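Local coordinates for protein N-alpha-acetyltransferase 35, NatC auxiliary subunit (Saccharomyces cerevisiae, PDB 6YGA) that serves as the auxiliary subunit of the NatC N-terminal acetyltransferase, which acetylates the N-terminal methionine of the L-A virus Gag protein, at residues M394-W398 against R415-W420; L444-I448 against L475-L479; M447-S451 against P591-I595. All blocks are in the same frame, centred on the assembly; numbering follows the deposited sequence.

Contact 1: residues M394-W398 against R415-W420; sequences MLLEW and RQLILW
Met394 lies across from Trp420, and Trp398 from Gln416, where the antiparallel helix segments 394-398 and 415-420 pass each other at 159° with their axes 11.4 Å apart. The two belong to successive helices, 386-402 and 406-429, and form an alpha-alpha hairpin in the part of the chain related to TPR repeats. At this spacing long side chains have to bridge the interface. Met394, present as selenomethionine, suits that task. The first torsion of Met394 (chi1 -157°) sets its CG anti to the backbone N and carries it over one face of the Trp420 indole, where Met394 CG lies 3.5 Å from the centroid of the six-membered ring in a CH-pi contact. Met394 SE stands higher above that face, a more distant Met-aromatic contact with Trp420, and meets Leu419 CD2 at 3.5 Å. The bent chain then brings CE against Gln416 CG. Toward the more exposed side, Glu397 and Arg415 form a salt bridge: OE1 of Glu397 lies near the guanidinium plane, 3.4 Å from Arg415 NE, and also accepts from NH2, though both hydrogen bonds are weak. Leu419 CD2 covers one face of that guanidinium. In the interior, Trp398 packs its ring almost parallel to that of Tyr323. Gln416 places a polar atom between the two indoles, its long amide reaching the buried N-H of Trp420. Gln416 OE1 accepts a nearly straight hydrogen bond (165°) from Trp420 NE1, 3.2 Å away in the indole plane, and also lies at the edge of the Trp398 ring, 3.2 Å from Trp398 CD1.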
HETATM    1  N   MSE B 394      12.071 -15.672  11.164  1.00 47.17           N
HETATM    2  CA  MSE B 394      10.690 -15.258  11.383  1.00 51.71           C
HETATM    3  C   MSE B 394      10.643 -13.929  12.129  1.00 46.88           C
HETATM    4  O   MSE B 394       9.823 -13.058  11.831  1.00 43.82           O
HETATM    5  CB  MSE B 394       9.932 -16.331  12.168  1.00 64.60           C
HETATM    6  CG  MSE B 394       8.424 -16.282  11.995  1.00 75.60           C
HETATM    7 SE   MSE B 394       7.901 -16.680  10.163  0.52 85.87          SE
HETATM    8  CE  MSE B 394       6.745 -15.143   9.859  1.00 85.27           C
ATOM      9  N   LEU B 395      11.539 -13.784  13.108  1.00 43.24           N
ATOM     10  CA  LEU B 395      11.570 -12.564  13.904  1.00 41.24           C
ATOM     11  C   LEU B 395      12.053 -11.381  13.076  1.00 40.16           C
ATOM     12  O   LEU B 395      11.528 -10.269  13.208  1.00 38.93           O
ATOM     13  CB  LEU B 395      12.455 -12.767  15.134  1.00 41.96           C
ATOM     14  CG  LEU B 395      12.637 -11.572  16.069  1.00 40.01           C
ATOM     15  CD1 LEU B 395      11.301 -11.126  16.651  1.00 34.08           C
ATOM     16  CD2 LEU B 395      13.621 -11.920  17.176  1.00 44.02           C
ATOM     17  N   LEU B 396      13.047 -11.600  12.211  1.00 38.00           N
ATOM     18  CA  LEU B 396      13.522 -10.521  11.354  1.00 37.98           C
ATOM     19  C   LEU B 396      12.434 -10.059  10.390  1.00 40.30           C
ATOM     20  O   LEU B 396      12.296  -8.858  10.130  1.00 42.09           O
ATOM     21  CB  LEU B 396      14.767 -10.964  10.591  1.00 39.15           C
ATOM     22  CG  LEU B 396      16.022 -11.210  11.430  1.00 42.02           C
ATOM     23  CD1 LEU B 396      17.229 -11.377  10.524  1.00 43.96           C
ATOM     24  CD2 LEU B 396      16.247 -10.082  12.427  1.00 41.00           C
ATOM     25  N   GLU B 397      11.652 -10.997   9.845  1.00 37.70           N
ATOM     26  CA  GLU B 397      10.531 -10.608   8.993  1.00 38.93           C
ATOM     27  C   GLU B 397       9.490  -9.815   9.771  1.00 41.05           C
ATOM     28  O   GLU B 397       8.843  -8.924   9.210  1.00 42.55           O
ATOM     29  CB  GLU B 397       9.890 -11.840   8.353  1.00 39.62           C
ATOM     30  CG  GLU B 397      10.747 -12.489   7.276  1.00 43.41           C
ATOM     31  CD  GLU B 397      10.144 -13.771   6.738  1.00 49.42           C
ATOM     32  OE1 GLU B 397       9.012 -14.116   7.136  1.00 51.16           O
ATOM     33  OE2 GLU B 397      10.807 -14.435   5.914  1.00 54.34           O
ATOM     34  N   TRP B 398       9.323 -10.116  11.061  1.00 37.77           N
ATOM     35  CA  TRP B 398       8.405  -9.338  11.886  1.00 36.13           C
ATOM     36  C   TRP B 398       8.864  -7.888  11.996  1.00 37.54           C
ATOM     37  O   TRP B 398       8.047  -6.964  11.917  1.00 41.37           O
ATOM     38  CB  TRP B 398       8.271  -9.977  13.271  1.00 33.58           C
ATOM     39  CG  TRP B 398       7.378  -9.213  14.200  1.00 31.66           C
ATOM     40  CD1 TRP B 398       6.037  -9.394  14.385  1.00 30.20           C
ATOM     41  CD2 TRP B 398       7.761  -8.137  15.065  1.00 30.19           C
ATOM     42  NE1 TRP B 398       5.562  -8.499  15.313  1.00 29.88           N
ATOM     43  CE2 TRP B 398       6.600  -7.717  15.746  1.00 32.62           C
ATOM     44  CE3 TRP B 398       8.972  -7.490  15.332  1.00 29.31           C
ATOM     45  CZ2 TRP B 398       6.616  -6.676  16.678  1.00 32.10           C
ATOM     46  CZ3 TRP B 398       8.985  -6.458  16.257  1.00 29.71           C
ATOM     47  CH2 TRP B 398       7.815  -6.062  16.916  1.00 30.61           C
ATOM     48  N   ARG B 415       0.533 -13.784   6.551  1.00 61.11           N
ATOM     49  CA  ARG B 415       1.583 -14.788   6.429  1.00 63.71           C
ATOM     50  C   ARG B 415       2.106 -15.221   7.795  1.00 62.29           C
ATOM     51  O   ARG B 415       2.355 -16.411   8.018  1.00 64.77           O
ATOM     52  CB  ARG B 415       2.717 -14.242   5.560  1.00 66.25           C
ATOM     53  CG  ARG B 415       4.044 -14.965   5.715  1.00 68.86           C
ATOM     54  CD  ARG B 415       5.106 -14.375   4.797  1.00 71.70           C
ATOM     55  NE  ARG B 415       6.421 -14.956   5.054  1.00 73.32           N
ATOM     56  CZ  ARG B 415       6.844 -16.103   4.535  1.00 74.96           C
ATOM     57  NH1 ARG B 415       6.054 -16.797   3.726  1.00 77.26           N
ATOM     58  NH2 ARG B 415       8.054 -16.560   4.825  1.00 73.68           N
ATOM     59  N   GLN B 416       2.265 -14.276   8.726  1.00 59.90           N
ATOM     60  CA  GLN B 416       2.916 -14.597   9.996  1.00 60.01           C
ATOM     61  C   GLN B 416       2.093 -15.570  10.832  1.00 54.43           C
ATOM     62  O   GLN B 416       2.652 -16.488  11.445  1.00 52.85           O
ATOM     63  CB  GLN B 416       3.173 -13.325  10.803  1.00 65.95           C
ATOM     64  CG  GLN B 416       4.226 -12.391  10.239  1.00 71.18           C
ATOM     65  CD  GLN B 416       4.482 -11.208  11.156  1.00 74.32           C
ATOM     66  OE1 GLN B 416       4.398 -11.327  12.380  1.00 74.71           O
ATOM     67  NE2 GLN B 416       4.785 -10.056  10.569  1.00 74.52           N
ATOM     68  N   LEU B 417       0.772 -15.376  10.891  1.00 50.55           N
ATOM     69  CA  LEU B 417      -0.036 -16.101  11.869  1.00 48.35           C
ATOM     70  C   LEU B 417       0.060 -17.608  11.672  1.00 48.39           C
ATOM     71  O   LEU B 417       0.188 -18.360  12.645  1.00 50.51           O
ATOM     72  CB  LEU B 417      -1.493 -15.647  11.798  1.00 46.03           C
ATOM     73  CG  LEU B 417      -1.783 -14.185  12.142  1.00 42.22           C
ATOM     74  CD1 LEU B 417      -3.276 -13.971  12.320  1.00 39.69           C
ATOM     75  CD2 LEU B 417      -1.013 -13.737  13.374  1.00 42.03           C
ATOM     76  N   ILE B 418       0.006 -18.071  10.424  1.00 48.48           N
ATOM     77  CA  ILE B 418       0.076 -19.509  10.203  1.00 47.77           C
ATOM     78  C   ILE B 418       1.510 -20.016  10.339  1.00 46.54           C
ATOM     79  O   ILE B 418       1.724 -21.185  10.674  1.00 46.84           O
ATOM     80  CB  ILE B 418      -0.539 -19.876   8.840  1.00 49.48           C
ATOM     81  CG1 ILE B 418      -0.984 -21.339   8.844  1.00 52.26           C
ATOM     82  CG2 ILE B 418       0.444 -19.621   7.709  1.00 48.95           C
ATOM     83  CD1 ILE B 418      -1.957 -21.667   9.961  1.00 52.37           C
ATOM     84  N   LEU B 419       2.508 -19.157  10.109  1.00 46.57           N
ATOM     85  CA  LEU B 419       3.897 -19.583  10.264  1.00 48.50           C
ATOM     86  C   LEU B 419       4.311 -19.609  11.732  1.00 44.53           C
ATOM     87  O   LEU B 419       5.053 -20.505  12.153  1.00 40.63           O
ATOM     88  CB  LEU B 419       4.824 -18.674   9.456  1.00 51.89           C
ATOM     89  CG  LEU B 419       5.235 -19.164   8.064  1.00 58.56           C
ATOM     90  CD1 LEU B 419       4.027 -19.347   7.164  1.00 58.80           C
ATOM     91  CD2 LEU B 419       6.225 -18.202   7.431  1.00 62.11           C
ATOM     92  N   TRP B 420       3.844 -18.637  12.522  1.00 42.98           N
ATOM     93  CA  TRP B 420       4.045 -18.704  13.966  1.00 43.00           C
ATOM     94  C   TRP B 420       3.381 -19.942  14.554  1.00 40.44           C
ATOM     95  O   TRP B 420       3.956 -20.611  15.420  1.00 41.82           O
ATOM     96  CB  TRP B 420       3.497 -17.449  14.645  1.00 44.98           C
ATOM     97  CG  TRP B 420       4.321 -16.214  14.465  1.00 48.45           C
ATOM     98  CD1 TRP B 420       3.920 -15.038  13.898  1.00 50.64           C
ATOM     99  CD2 TRP B 420       5.683 -16.022  14.865  1.00 48.73           C
ATOM    100  NE1 TRP B 420       4.949 -14.129  13.918  1.00 51.38           N
ATOM    101  CE2 TRP B 420       6.042 -14.708  14.506  1.00 50.36           C
ATOM    102  CE3 TRP B 420       6.634 -16.834  15.491  1.00 51.42           C
ATOM    103  CZ2 TRP B 420       7.310 -14.189  14.749  1.00 50.80           C
ATOM    104  CZ3 TRP B 420       7.893 -16.316  15.731  1.00 51.77           C
ATOM    105  CH2 TRP B 420       8.219 -15.005  15.361  1.00 51.11           C
TER

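Contact 2: residues L444-I448 against L475-L479; sequences LSSMI and LSHHL
Leu475 fits between Leu444, Met447 and Ile448, and this apolar meeting dominates the contact of segments 444-448 and 475-479, on helices 433-456 and 465-506, which run antiparallel at 157° with axes 10.0 Å apart. The forked end of Leu475 serves two neighbours: CD2 meets Leu444 CD1 at 3.8 Å, while CD1 meets Met447 CB, also at 3.8 Å. Behind the fork, Leu475 CB is 3.7 Å from Ile448 CG1, the two chains lying alongside and pointing opposite ways. One turn on, Leu479 continues the row. Leu444, with CG anti to its own nitrogen (chi1 -170°), lays CD2 against the helix backbone, 3.6 Å from Leu479 N, and Ile448 CD1 reaches Leu479 CD2 at 3.8 Å. Branched aliphatic chains suit such a seam because their several methyl groups can touch more than one neighbour.

Two small serines border this apolar row. Ser445 OG adjoins Leu479 CD2, and Ser476 OG adjoins Ile448 CD1, yet each hydroxyl is hydrogen-bonded within its own helix, to Phe441 O and Val472 O respectively. Since these polar groups are satisfied locally, cohesion between the two helices here rests on shape and on the burial of hydrocarbon.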
ATOM      1  N   LEU B 444       0.076 -14.822  19.466  1.00 38.72           N
ATOM      2  CA  LEU B 444      -1.171 -14.298  20.016  1.00 37.43           C
ATOM      3  C   LEU B 444      -1.183 -12.771  20.007  1.00 36.73           C
ATOM      4  O   LEU B 444      -2.228 -12.156  19.760  1.00 34.13           O
ATOM      5  CB  LEU B 444      -1.383 -14.845  21.427  1.00 35.90           C
ATOM      6  CG  LEU B 444      -2.754 -14.590  22.054  1.00 36.88           C
ATOM      7  CD1 LEU B 444      -3.861 -14.867  21.048  1.00 37.16           C
ATOM      8  CD2 LEU B 444      -2.934 -15.452  23.294  1.00 36.12           C
ATOM      9  N   SER B 445      -0.031 -12.144  20.271  1.00 38.61           N
ATOM     10  CA  SER B 445       0.076 -10.693  20.132  1.00 39.63           C
ATOM     11  C   SER B 445      -0.143 -10.264  18.687  1.00 38.71           C
ATOM     12  O   SER B 445      -0.743  -9.215  18.426  1.00 38.44           O
ATOM     13  CB  SER B 445       1.442 -10.212  20.618  1.00 40.30           C
ATOM     14  OG  SER B 445       1.574 -10.353  22.019  1.00 47.35           O
ATOM     15  N   SER B 446       0.349 -11.057  17.734  1.00 35.57           N
ATOM     16  CA  SER B 446       0.144 -10.725  16.329  1.00 35.32           C
ATOM     17  C   SER B 446      -1.314 -10.911  15.931  1.00 34.63           C
ATOM     18  O   SER B 446      -1.847 -10.128  15.136  1.00 38.52           O
ATOM     19  CB  SER B 446       1.059 -11.571  15.445  1.00 34.99           C
ATOM     20  OG  SER B 446       2.420 -11.227  15.640  1.00 36.27           O
HETATM   21  N   MSE B 447      -1.975 -11.931  16.471  1.00 31.91           N
HETATM   22  CA  MSE B 447      -3.391 -12.156  16.195  1.00 29.93           C
HETATM   23  C   MSE B 447      -4.223 -10.963  16.655  1.00 31.63           C
HETATM   24  O   MSE B 447      -5.138 -10.520  15.959  1.00 31.46           O
HETATM   25  CB  MSE B 447      -3.889 -13.432  16.882  1.00 27.77           C
HETATM   26  CG  MSE B 447      -3.281 -14.726  16.359  1.00 34.08           C
HETATM   27 SE   MSE B 447      -3.741 -16.275  17.467  0.65 37.56          SE
HETATM   28  CE  MSE B 447      -5.614 -16.491  16.975  1.00 32.14           C
ATOM     29  N   ILE B 448      -3.888 -10.450  17.840  1.00 33.48           N
ATOM     30  CA  ILE B 448      -4.604  -9.307  18.394  1.00 33.19           C
ATOM     31  C   ILE B 448      -4.316  -8.051  17.582  1.00 35.16           C
ATOM     32  O   ILE B 448      -5.230  -7.303  17.217  1.00 36.61           O
ATOM     33  CB  ILE B 448      -4.235  -9.124  19.877  1.00 30.57           C
ATOM     34  CG1 ILE B 448      -4.799 -10.280  20.712  1.00 27.04           C
ATOM     35  CG2 ILE B 448      -4.707  -7.777  20.389  1.00 28.08           C
ATOM     36  CD1 ILE B 448      -4.226 -10.362  22.113  1.00 26.89           C
ATOM     37  N   LEU B 475      -9.278 -13.175  22.786  1.00 37.03           N
ATOM     38  CA  LEU B 475      -7.839 -13.371  22.618  1.00 37.47           C
ATOM     39  C   LEU B 475      -7.052 -12.721  23.750  1.00 38.27           C
ATOM     40  O   LEU B 475      -6.106 -13.319  24.279  1.00 39.15           O
ATOM     41  CB  LEU B 475      -7.376 -12.815  21.272  1.00 32.86           C
ATOM     42  CG  LEU B 475      -7.847 -13.494  19.989  1.00 32.93           C
ATOM     43  CD1 LEU B 475      -7.175 -12.834  18.794  1.00 28.62           C
ATOM     44  CD2 LEU B 475      -7.565 -14.992  20.023  1.00 32.53           C
ATOM     45  N   SER B 476      -7.417 -11.492  24.126  1.00 37.41           N
ATOM     46  CA  SER B 476      -6.716 -10.793  25.199  1.00 37.52           C
ATOM     47  C   SER B 476      -6.858 -11.516  26.531  1.00 36.00           C
ATOM     48  O   SER B 476      -5.942 -11.472  27.361  1.00 35.83           O
ATOM     49  CB  SER B 476      -7.241  -9.362  25.329  1.00 36.87           C
ATOM     50  OG  SER B 476      -7.147  -8.662  24.102  1.00 37.44           O
ATOM     51  N   HIS B 477      -7.998 -12.168  26.764  1.00 36.91           N
ATOM     52  CA  HIS B 477      -8.164 -12.927  27.998  1.00 37.82           C
ATOM     53  C   HIS B 477      -7.188 -14.093  28.045  1.00 36.51           C
ATOM     54  O   HIS B 477      -6.587 -14.366  29.088  1.00 36.75           O
ATOM     55  CB  HIS B 477      -9.609 -13.415  28.128  1.00 41.61           C
ATOM     56  CG  HIS B 477      -9.886 -14.175  29.390  1.00 50.03           C
ATOM     57  ND1 HIS B 477      -9.791 -15.549  29.467  1.00 52.73           N
ATOM     58  CD2 HIS B 477     -10.268 -13.756  30.620  1.00 51.84           C
ATOM     59  CE1 HIS B 477     -10.097 -15.942  30.690  1.00 54.29           C
ATOM     60  NE2 HIS B 477     -10.391 -14.874  31.410  1.00 54.24           N
ATOM     61  N   HIS B 478      -6.998 -14.779  26.913  1.00 36.19           N
ATOM     62  CA  HIS B 478      -6.034 -15.873  26.866  1.00 39.15           C
ATOM     63  C   HIS B 478      -4.604 -15.361  26.988  1.00 39.60           C
ATOM     64  O   HIS B 478      -3.757 -16.014  27.611  1.00 37.53           O
ATOM     65  CB  HIS B 478      -6.206 -16.676  25.576  1.00 41.33           C
ATOM     66  CG  HIS B 478      -7.348 -17.641  25.616  1.00 46.50           C
ATOM     67  ND1 HIS B 478      -7.179 -18.980  25.899  1.00 48.74           N
ATOM     68  CD2 HIS B 478      -8.675 -17.465  25.412  1.00 47.71           C
ATOM     69  CE1 HIS B 478      -8.352 -19.585  25.867  1.00 49.90           C
ATOM     70  NE2 HIS B 478      -9.277 -18.689  25.574  1.00 49.94           N
ATOM     71  N   LEU B 479      -4.311 -14.198  26.402  1.00 37.78           N
ATOM     72  CA  LEU B 479      -2.970 -13.640  26.529  1.00 39.07           C
ATOM     73  C   LEU B 479      -2.685 -13.214  27.964  1.00 37.95           C
ATOM     74  O   LEU B 479      -1.571 -13.409  28.465  1.00 37.24           O
ATOM     75  CB  LEU B 479      -2.791 -12.463  25.571  1.00 39.14           C
ATOM     76  CG  LEU B 479      -1.405 -11.814  25.589  1.00 36.73           C
ATOM     77  CD1 LEU B 479      -0.313 -12.864  25.443  1.00 34.24           C
ATOM     78  CD2 LEU B 479      -1.292 -10.774  24.492  1.00 35.92           C
TER

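Contact 3: residues M447-S451 against P591-I595; sequences MIEFS and PFNSI
Phe592 brings CZ to the edge of the Phe450 ring, 3.7 Å from Phe450 CD2, where a short 3-10 segment and the turn after it pack against helix 433-456. The two rings are set obliquely, with planes 65° apart and centroids separated by 5.8 Å. Pro591 sets its compact ring beside the same phenylalanine, with CB 3.9 Å from Phe450 CE2. A turn back along the helix, the ends of Met447 and Ile595 meet tip to tip. Rotation about the CG-SE bond of Met447 (chi3 73°) directs CE toward the loop, 3.7 Å from Ile595 CD1 and also against Phe592 CD1; a flexible, unbranched chain is well suited to filling the angle between an aromatic ring and a branched aliphatic group. Residues 592-595 form a type I beta turn, which leaves Asn593 and Ser594 exposed at its corner while Phe592 and Ile595, at its two ends, both point to the helix.

Ser451 is small enough for Phe592 to come close, with OG 3.2 Å from Phe592 CZ. Ser451 OG is held by its own helix, donating to Met447 O at 2.9 Å. The carbonyl also receives Ser451 N, and the two donors approach it from opposite faces of its plane. Farther out, Arg410 of helix 406-429 makes a cation-pi contact with the Phe450 ring and hydrogen-bonds through NE to Phe450 O. Tyr471 of helix 465-506 meets the Phe592 ring, and Ser451 also touches Met468 and Val472 of that helix.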
HETATM    1  N   MSE B 447      -1.975 -11.931  16.471  1.00 31.91           N
HETATM    2  CA  MSE B 447      -3.391 -12.156  16.195  1.00 29.93           C
HETATM    3  C   MSE B 447      -4.223 -10.963  16.655  1.00 31.63           C
HETATM    4  O   MSE B 447      -5.138 -10.520  15.959  1.00 31.46           O
HETATM    5  CB  MSE B 447      -3.889 -13.432  16.882  1.00 27.77           C
HETATM    6  CG  MSE B 447      -3.281 -14.726  16.359  1.00 34.08           C
HETATM    7 SE   MSE B 447      -3.741 -16.275  17.467  0.65 37.56          SE
HETATM    8  CE  MSE B 447      -5.614 -16.491  16.975  1.00 32.14           C
ATOM      9  N   ILE B 448      -3.888 -10.450  17.840  1.00 33.48           N
ATOM     10  CA  ILE B 448      -4.604  -9.307  18.394  1.00 33.19           C
ATOM     11  C   ILE B 448      -4.316  -8.051  17.582  1.00 35.16           C
ATOM     12  O   ILE B 448      -5.230  -7.303  17.217  1.00 36.61           O
ATOM     13  CB  ILE B 448      -4.235  -9.124  19.877  1.00 30.57           C
ATOM     14  CG1 ILE B 448      -4.799 -10.280  20.712  1.00 27.04           C
ATOM     15  CG2 ILE B 448      -4.707  -7.777  20.389  1.00 28.08           C
ATOM     16  CD1 ILE B 448      -4.226 -10.362  22.113  1.00 26.89           C
ATOM     17  N   GLU B 449      -3.037  -7.806  17.281  1.00 35.95           N
ATOM     18  CA  GLU B 449      -2.664  -6.629  16.502  1.00 33.81           C
ATOM     19  C   GLU B 449      -3.283  -6.670  15.111  1.00 36.29           C
ATOM     20  O   GLU B 449      -3.758  -5.647  14.603  1.00 38.45           O
ATOM     21  CB  GLU B 449      -1.140  -6.528  16.415  1.00 35.40           C
ATOM     22  CG  GLU B 449      -0.626  -5.386  15.548  1.00 42.70           C
ATOM     23  CD  GLU B 449      -0.697  -4.039  16.242  1.00 47.71           C
ATOM     24  OE1 GLU B 449      -1.027  -3.997  17.446  1.00 53.43           O
ATOM     25  OE2 GLU B 449      -0.415  -3.020  15.583  1.00 50.27           O
ATOM     26  N   PHE B 450      -3.295  -7.847  14.483  1.00 35.96           N
ATOM     27  CA  PHE B 450      -3.901  -7.989  13.162  1.00 34.23           C
ATOM     28  C   PHE B 450      -5.392  -7.670  13.196  1.00 36.67           C
ATOM     29  O   PHE B 450      -5.920  -7.046  12.268  1.00 37.09           O
ATOM     30  CB  PHE B 450      -3.662  -9.407  12.640  1.00 34.15           C
ATOM     31  CG  PHE B 450      -4.437  -9.742  11.398  1.00 34.18           C
ATOM     32  CD1 PHE B 450      -4.033  -9.267  10.162  1.00 34.47           C
ATOM     33  CD2 PHE B 450      -5.557 -10.555  11.466  1.00 32.99           C
ATOM     34  CE1 PHE B 450      -4.740  -9.587   9.017  1.00 36.73           C
ATOM     35  CE2 PHE B 450      -6.269 -10.876  10.329  1.00 36.48           C
ATOM     36  CZ  PHE B 450      -5.861 -10.392   9.102  1.00 38.14           C
ATOM     37  N   SER B 451      -6.085  -8.083  14.259  1.00 35.61           N
ATOM     38  CA  SER B 451      -7.531  -7.884  14.320  1.00 35.78           C
ATOM     39  C   SER B 451      -7.881  -6.424  14.576  1.00 35.25           C
ATOM     40  O   SER B 451      -8.746  -5.855  13.899  1.00 32.97           O
ATOM     41  CB  SER B 451      -8.140  -8.772  15.404  1.00 37.19           C
ATOM     42  OG  SER B 451      -7.882 -10.143  15.160  1.00 40.20           O
ATOM     43  N   PRO B 591      -8.893 -16.007   8.511  1.00 42.72           N
ATOM     44  CA  PRO B 591      -7.462 -15.983   8.875  1.00 45.04           C
ATOM     45  C   PRO B 591      -7.125 -16.730  10.157  1.00 44.89           C
ATOM     46  O   PRO B 591      -5.977 -17.159  10.322  1.00 48.34           O
ATOM     47  CB  PRO B 591      -7.161 -14.486   9.019  1.00 44.51           C
ATOM     48  CG  PRO B 591      -8.141 -13.824   8.149  1.00 43.39           C
ATOM     49  CD  PRO B 591      -9.396 -14.642   8.259  1.00 42.26           C
ATOM     50  N   PHE B 592      -8.073 -16.890  11.074  1.00 43.72           N
ATOM     51  CA  PHE B 592      -7.809 -17.554  12.342  1.00 43.90           C
ATOM     52  C   PHE B 592      -8.290 -18.998  12.349  1.00 48.58           C
ATOM     53  O   PHE B 592      -8.264 -19.647  13.399  1.00 51.70           O
ATOM     54  CB  PHE B 592      -8.465 -16.778  13.487  1.00 40.08           C
ATOM     55  CG  PHE B 592      -8.402 -15.279  13.324  1.00 37.45           C
ATOM     56  CD1 PHE B 592      -7.271 -14.569  13.699  1.00 34.21           C
ATOM     57  CD2 PHE B 592      -9.481 -14.578  12.804  1.00 39.57           C
ATOM     58  CE1 PHE B 592      -7.217 -13.190  13.553  1.00 35.39           C
ATOM     59  CE2 PHE B 592      -9.433 -13.200  12.653  1.00 37.24           C
ATOM     60  CZ  PHE B 592      -8.300 -12.506  13.030  1.00 34.85           C
ATOM     61  N   ASN B 593      -8.715 -19.520  11.198  1.00 50.53           N
ATOM     62  CA  ASN B 593      -9.418 -20.796  11.183  1.00 54.37           C
ATOM     63  C   ASN B 593      -8.477 -21.973  11.411  1.00 53.33           C
ATOM     64  O   ASN B 593      -8.883 -22.984  11.993  1.00 51.33           O
ATOM     65  CB  ASN B 593     -10.167 -20.955   9.860  1.00 58.81           C
ATOM     66  CG  ASN B 593     -11.159 -22.089   9.889  1.00 66.88           C
ATOM     67  OD1 ASN B 593     -11.683 -22.447  10.944  1.00 68.85           O
ATOM     68  ND2 ASN B 593     -11.419 -22.669   8.724  1.00 70.66           N
ATOM     69  N   SER B 594      -7.226 -21.860  10.979  1.00 53.65           N
ATOM     70  CA  SER B 594      -6.273 -22.956  11.080  1.00 53.81           C
ATOM     71  C   SER B 594      -5.424 -22.906  12.345  1.00 51.37           C
ATOM     72  O   SER B 594      -4.544 -23.757  12.516  1.00 53.10           O
ATOM     73  CB  SER B 594      -5.365 -22.964   9.847  1.00 54.25           C
ATOM     74  OG  SER B 594      -6.136 -23.132   8.671  1.00 57.76           O
ATOM     75  N   ILE B 595      -5.660 -21.946  13.230  1.00 49.94           N
ATOM     76  CA  ILE B 595      -4.883 -21.817  14.458  1.00 48.32           C
ATOM     77  C   ILE B 595      -5.548 -22.658  15.541  1.00 46.97           C
ATOM     78  O   ILE B 595      -6.737 -22.492  15.829  1.00 46.71           O
ATOM     79  CB  ILE B 595      -4.758 -20.348  14.884  1.00 47.46           C
ATOM     80  CG1 ILE B 595      -3.956 -19.568  13.837  1.00 48.24           C
ATOM     81  CG2 ILE B 595      -4.104 -20.246  16.254  1.00 48.42           C
ATOM     82  CD1 ILE B 595      -3.805 -18.088  14.135  1.00 48.83           C
TER

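All three contacts are largely buried and lie on the same side of the chain's centre. Contacts 2 and 3 share Met447 of helix 433-456, which touches both partners, while Ile448 serves contact 2; their centres are about 9 Å apart. One joins this helix to another helix, the other to a distant loop. Contact 1 joins the two preceding helices, 386-402 and 406-429, and reaches both others through Leu417, whose CD2 is 3.7 Å from Met447 N and whose CB is 4.1 Å from Ile595 CD1. Contact 1 runs from indoles and an amide inside to a salt bridge at its more exposed margin, contact 2 is aliphatic, and contact 3 mixes aromatic rings with a selenomethionine-isoleucine pair.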